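Side-chain contacts in protocatechuate decarboxylase (Klebsiella pneumoniae, PDB 5O3M), which removes the carboxyl group of 3,4-dihydroxybenzoic acid as a prenylated-flavin-dependent decarboxylase of the UbiD family: residues Ala135-Gln140 with Glu282-Gly287; Leu200-Ala205 with Leu224-Asn229. All coordinates share one frame; numbering follows the deposited sequence.

Interaction 1: residues Ala135-Gln140 with Glu282-Gly287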
loop_
_atom_site.group_PDB
_atom_site.type_symbol
_atom_site.label_atom_id
_atom_site.label_comp_id
_atom_site.label_asym_id
_atom_site.label_seq_id
_atom_site.Cartn_x
_atom_site.Cartn_y
_atom_site.Cartn_z
ATOM N N ALA A 135 -7.821 -63.341 12.551
ATOM C CA ALA A 135 -8.471 -62.031 12.510
ATOM C C ALA A 135 -9.354 -61.840 13.736
ATOM O O ALA A 135 -10.544 -62.188 13.710
ATOM C CB ALA A 135 -9.293 -61.880 11.233
ATOM N N PRO A 136 -8.824 -61.276 14.825
ATOM C CA PRO A 136 -9.683 -60.964 15.979
ATOM C C PRO A 136 -10.850 -60.045 15.642
ATOM O O PRO A 136 -11.796 -59.949 16.439
ATOM C CB PRO A 136 -8.718 -60.299 16.967
ATOM C CG PRO A 136 -7.375 -60.842 16.588
ATOM C CD PRO A 136 -7.407 -60.980 15.095
ATOM N N CYS A 137 -10.818 -59.370 14.492
ATOM C CA CYS A 137 -11.915 -58.489 14.109
ATOM C C CYS A 137 -13.173 -59.249 13.691
ATOM O O CYS A 137 -14.215 -58.616 13.467
ATOM C CB CYS A 137 -11.466 -57.564 12.981
ATOM S SG CYS A 137 -11.475 -58.333 11.348
ATOM N N GLN A 138 -13.109 -60.580 13.577
ATOM C CA GLN A 138 -14.279 -61.377 13.223
ATOM C C GLN A 138 -14.638 -62.365 14.326
ATOM O O GLN A 138 -15.300 -63.370 14.061
ATOM C CB GLN A 138 -14.055 -62.085 11.881
ATOM C CG GLN A 138 -13.745 -61.071 10.771
ATOM C CD GLN A 138 -13.494 -61.686 9.409
ATOM O OE1 GLN A 138 -13.276 -62.891 9.276
ATOM N NE2 GLN A 138 -13.524 -60.845 8.380
ATOM N N GLU A 139 -14.220 -62.085 15.567
ATOM C CA GLU A 139 -14.603 -62.934 16.692
ATOM C C GLU A 139 -16.111 -62.909 16.914
ATOM O O GLU A 139 -16.691 -63.899 17.374
ATOM C CB GLU A 139 -13.847 -62.498 17.959
ATOM C CG GLU A 139 -12.399 -63.014 18.012
ATOM C CD GLU A 139 -11.509 -62.269 19.009
ATOM O OE1 GLU A 139 -12.012 -61.392 19.750
ATOM O OE2 GLU A 139 -10.298 -62.579 19.060
ATOM N N GLN A 140 -16.754 -61.792 16.597
ATOM C CA GLN A 140 -18.204 -61.676 16.560
ATOM C C GLN A 140 -18.612 -61.135 15.199
ATOM O O GLN A 140 -17.963 -60.231 14.654
ATOM C CB GLN A 140 -18.728 -60.754 17.660
ATOM C CG GLN A 140 -18.266 -61.103 19.059
ATOM C CD GLN A 140 -18.762 -60.098 20.074
ATOM O OE1 GLN A 140 -19.912 -60.151 20.492
ATOM N NE2 GLN A 140 -17.902 -59.158 20.458
ATOM N N GLU A 282 -10.722 -53.262 15.922
ATOM C CA GLU A 282 -11.748 -53.440 16.943
ATOM C C GLU A 282 -13.105 -53.718 16.310
ATOM O O GLU A 282 -13.791 -54.677 16.684
ATOM C CB GLU A 282 -11.824 -52.204 17.845
ATOM C CG GLU A 282 -10.647 -52.031 18.813
ATOM C CD GLU A 282 -10.581 -53.113 19.899
ATOM O OE1 GLU A 282 -11.645 -53.600 20.362
ATOM O OE2 GLU A 282 -9.450 -53.469 20.293
ATOM N N ILE A 283 -13.503 -52.889 15.343
ATOM C CA ILE A 283 -14.835 -52.923 14.739
ATOM C C ILE A 283 -14.680 -52.790 13.227
ATOM O O ILE A 283 -13.890 -51.969 12.748
ATOM C CB ILE A 283 -15.733 -51.791 15.298
ATOM C CG1 ILE A 283 -15.905 -51.930 16.814
ATOM C CG2 ILE A 283 -17.100 -51.746 14.586
ATOM C CD1 ILE A 283 -16.812 -50.902 17.421
ATOM N N VAL A 284 -15.440 -53.589 12.474
ATOM C CA VAL A 284 -15.457 -53.510 11.011
ATOM C C VAL A 284 -16.901 -53.412 10.531
ATOM O O VAL A 284 -17.708 -54.310 10.793
ATOM C CB VAL A 284 -14.765 -54.715 10.353
ATOM C CG1 VAL A 284 -14.899 -54.642 8.831
ATOM C CG2 VAL A 284 -13.294 -54.768 10.766
ATOM N N ILE A 285 -17.219 -52.349 9.802
ATOM C CA ILE A 285 -18.497 -52.236 9.100
ATOM C C ILE A 285 -18.274 -52.620 7.639
ATOM O O ILE A 285 -17.511 -51.960 6.921
ATOM C CB ILE A 285 -19.084 -50.821 9.221
ATOM C CG1 ILE A 285 -19.282 -50.448 10.692
ATOM C CG2 ILE A 285 -20.406 -50.749 8.516
ATOM C CD1 ILE A 285 -19.365 -48.945 10.947
ATOM N N GLU A 286 -18.916 -53.703 7.204
ATOM C CA GLU A 286 -18.878 -54.152 5.816
ATOM C C GLU A 286 -20.145 -53.675 5.117
ATOM O O GLU A 286 -21.247 -53.821 5.656
ATOM C CB GLU A 286 -18.763 -55.682 5.725
ATOM C CG GLU A 286 -17.638 -56.291 6.583
ATOM C CD GLU A 286 -17.396 -57.780 6.310
ATOM O OE1 GLU A 286 -18.179 -58.388 5.540
ATOM O OE2 GLU A 286 -16.416 -58.343 6.867
ATOM N N GLY A 287 -19.986 -53.104 3.930
ATOM C CA GLY A 287 -21.142 -52.665 3.179
ATOM C C GLY A 287 -20.795 -52.391 1.733
ATOM O O GLY A 287 -19.721 -52.753 1.248
HETATM O O HOH W 1 -14.492 -58.165 8.831
#
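Cys137 and Val284 join a short 3-10 turn, in the loop leading to strand 140-143, to the start of strand 283-289 in the antiparallel sheet of the UbiD rift-related domain. That strand opens with a classic beta bulge, since Glu282 and Ile283 both face Met230. The nearest CA pair is at this bulge, Cys137 and Glu282, 5.8 Å apart. Cys137 points toward the strand, and its CB and SG each lie 4.0 Å from CG2 of Val284, so one methyl meets the whole cysteine side chain. The turn is closed by Gln138 N bonding to Ala135 O at 3.0 Å, and strand 266-269 adds Val268 against Cys137.

Further along, contact becomes polar and indirect. Gln138 and Glu286 extend beyond CG and cross at about a right angle, with amide and carboxylate planes 58° apart. NE2 of Gln138 and OE2 of Glu286 are 4.1 Å apart, too far for a direct bond. Gln269 O accepts from the amide, while Ser272 N bonds to OE1 of Glu286 and Val271 N to OE2. One water fills the gap, accepting from Gln138 NE2 at 2.9 Å and donating to Glu286 OE2 at 2.8 Å.

Interaction 2: residues Leu200-Ala205 with Leu224-Asn229; sequences LSMFLA and LPITIN
Met202 reaches Ile226 and Ile228 by running straight out from its strand, CG opposite the backbone N (chi1 -174°) and the chain still extended through CG, before it bends at the last torsion and swings its terminal methyl toward Ile228. Ile226 answers with a fully extended CG1 branch that presents CD1. Ile228 instead places CG1 beside its backbone N and folds at the next torsion (chi2 -68°), which turns its CD1 back toward that of Ile226; the two methyls end 3.6 Å apart, CD1 to CD1. Met202 meets this pair tip to tip: its SD lies 4.0 Å from Ile226 CD1, and its CE 3.3 Å from Ile228 CD1. The second separation is shorter than ordinary carbon contact, and the exact placing of these methyls at 2.23 Å resolution is doubtful.

The backbones stand well apart, 10.6 Å between the CA atoms of Met202 and Ile228, as fits strands 199-202 and 224-230, which belong to one curled antiparallel sheet of the rift-related domain but are not paired with each other. Side chains alone span the interior between them. Leu192 of strand 185-196 touches both Met202 and Ile228, and Ala174 of strand 168-177 lies against both isoleucines.

Alternation along strand 224-230 sends Thr227 and Asn229 to its other face. There Asn229 ND2 donates to Thr227 OG1 at 3.3 Å, 17° out of the amide plane, and also bonds to Leu173 O.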
loop_
_atom_site.group_PDB
_atom_site.type_symbol
_atom_site.label_atom_id
_atom_site.label_comp_id
_atom_site.label_asym_id
_atom_site.label_seq_id
_atom_site.Cartn_x
_atom_site.Cartn_y
_atom_site.Cartn_z
ATOM N N LEU A 200 -25.298 -45.637 6.332
ATOM C CA LEU A 200 -24.424 -44.553 6.743
ATOM C C LEU A 200 -24.192 -43.660 5.537
ATOM O O LEU A 200 -23.980 -44.159 4.427
ATOM C CB LEU A 200 -23.070 -45.059 7.256
ATOM C CG LEU A 200 -23.080 -46.089 8.384
ATOM C CD1 LEU A 200 -22.215 -47.258 7.998
ATOM C CD2 LEU A 200 -22.572 -45.450 9.659
ATOM N N SER A 201 -24.246 -42.348 5.753
ATOM C CA SER A 201 -23.800 -41.408 4.739
ATOM C C SER A 201 -22.296 -41.199 4.887
ATOM O O SER A 201 -21.749 -41.250 5.994
ATOM C CB SER A 201 -24.550 -40.076 4.849
ATOM O OG SER A 201 -24.391 -39.478 6.129
ATOM N N MET A 202 -21.623 -40.998 3.756
ATOM C CA MET A 202 -20.168 -40.898 3.746
ATOM C C MET A 202 -19.737 -39.896 2.682
ATOM O O MET A 202 -20.108 -40.028 1.510
ATOM C CB MET A 202 -19.535 -42.266 3.481
ATOM C CG MET A 202 -18.019 -42.281 3.589
ATOM S SD MET A 202 -17.256 -43.836 3.074
ATOM C CE MET A 202 -16.108 -44.052 4.416
ATOM N N PHE A 203 -18.957 -38.899 3.083
ATOM C CA PHE A 203 -18.359 -37.980 2.124
ATOM C C PHE A 203 -17.033 -38.545 1.631
ATOM O O PHE A 203 -16.180 -38.939 2.436
ATOM C CB PHE A 203 -18.130 -36.597 2.738
ATOM C CG PHE A 203 -17.407 -35.663 1.820
ATOM C CD1 PHE A 203 -18.068 -35.071 0.761
ATOM C CD2 PHE A 203 -16.055 -35.405 1.991
ATOM C CE1 PHE A 203 -17.398 -34.217 -0.104
ATOM C CE2 PHE A 203 -15.376 -34.555 1.126
ATOM C CZ PHE A 203 -16.049 -33.961 0.080
ATOM N N LEU A 204 -16.858 -38.576 0.312
ATOM C CA LEU A 204 -15.596 -38.957 -0.313
ATOM C C LEU A 204 -15.069 -37.765 -1.106
ATOM O O LEU A 204 -15.785 -37.221 -1.950
ATOM C CB LEU A 204 -15.775 -40.180 -1.229
ATOM C CG LEU A 204 -16.499 -41.410 -0.668
ATOM C CD1 LEU A 204 -17.939 -41.442 -1.144
ATOM C CD2 LEU A 204 -15.784 -42.692 -1.058
ATOM N N ALA A 205 -13.827 -37.355 -0.831
ATOM C CA ALA A 205 -13.276 -36.168 -1.483
ATOM C C ALA A 205 -13.190 -36.377 -2.991
ATOM O O ALA A 205 -12.723 -37.420 -3.458
ATOM C CB ALA A 205 -11.893 -35.833 -0.917
ATOM N N LEU A 224 -20.390 -50.412 -4.841
ATOM C CA LEU A 224 -18.958 -50.585 -4.601
ATOM C C LEU A 224 -18.766 -51.186 -3.218
ATOM O O LEU A 224 -19.059 -50.519 -2.204
ATOM C CB LEU A 224 -18.188 -49.270 -4.719
ATOM C CG LEU A 224 -16.672 -49.513 -4.666
ATOM C CD1 LEU A 224 -16.121 -49.851 -6.048
ATOM C CD2 LEU A 224 -15.903 -48.353 -4.033
ATOM N N PRO A 225 -18.294 -52.427 -3.124
ATOM C CA PRO A 225 -18.073 -53.033 -1.808
ATOM C C PRO A 225 -16.922 -52.356 -1.080
ATOM O O PRO A 225 -15.888 -52.024 -1.666
ATOM C CB PRO A 225 -17.754 -54.492 -2.139
ATOM C CG PRO A 225 -17.144 -54.421 -3.493
ATOM C CD PRO A 225 -17.865 -53.313 -4.220
ATOM N N ILE A 226 -17.111 -52.174 0.222
ATOM C CA ILE A 226 -16.228 -51.357 1.038
ATOM C C ILE A 226 -16.199 -51.964 2.433
ATOM O O ILE A 226 -17.141 -52.650 2.847
ATOM C CB ILE A 226 -16.732 -49.892 1.036
ATOM C CG1 ILE A 226 -15.841 -48.973 1.864
ATOM C CG2 ILE A 226 -18.161 -49.821 1.532
ATOM C CD1 ILE A 226 -16.260 -47.528 1.753
ATOM N N THR A 227 -15.092 -51.762 3.142
ATOM C CA THR A 227 -15.051 -52.002 4.580
ATOM C C THR A 227 -14.592 -50.733 5.283
ATOM O O THR A 227 -13.746 -49.990 4.764
ATOM C CB THR A 227 -14.126 -53.182 4.978
ATOM O OG1 THR A 227 -12.788 -52.947 4.508
ATOM C CG2 THR A 227 -14.657 -54.516 4.436
ATOM N N ILE A 228 -15.171 -50.490 6.456
ATOM C CA ILE A 228 -14.852 -49.344 7.293
ATOM C C ILE A 228 -14.263 -49.902 8.578
ATOM O O ILE A 228 -14.981 -50.521 9.374
ATOM C CB ILE A 228 -16.089 -48.487 7.590
ATOM C CG1 ILE A 228 -16.855 -48.143 6.297
ATOM C CG2 ILE A 228 -15.698 -47.278 8.409
ATOM C CD1 ILE A 228 -16.118 -47.206 5.341
ATOM N N ASN A 229 -12.971 -49.677 8.794
ATOM C CA ASN A 229 -12.243 -50.274 9.903
ATOM C C ASN A 229 -11.969 -49.226 10.980
ATOM O O ASN A 229 -11.421 -48.159 10.690
ATOM C CB ASN A 229 -10.937 -50.892 9.400
ATOM C CG ASN A 229 -11.158 -51.934 8.308
ATOM O OD1 ASN A 229 -11.159 -53.130 8.579
ATOM N ND2 ASN A 229 -11.337 -51.481 7.073
#

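From the N terminus the chain passes 135-140, then 200-205, 224-229 and finally 282-287. Interaction 2 closes a short loop, 18 residues that include helix 209-219, and it is nested inside the 141-residue loop closed by interaction 1. Their centres lie 15 Å apart. Strands 224-230 and 283-289 are antiparallel neighbours: Ile228 N lies 2.8 Å from Ile285 O and Ile226 N 2.9 Å from Gly287 O, both probable hydrogen bonds. Side-chain packing adds to this, with Ile285 CG2 4.0 Å from Leu200 CD1. Interaction 1 thus packs the 135-140 loop on the sheet within which interaction 2 joins strands 199-202 and 224-230.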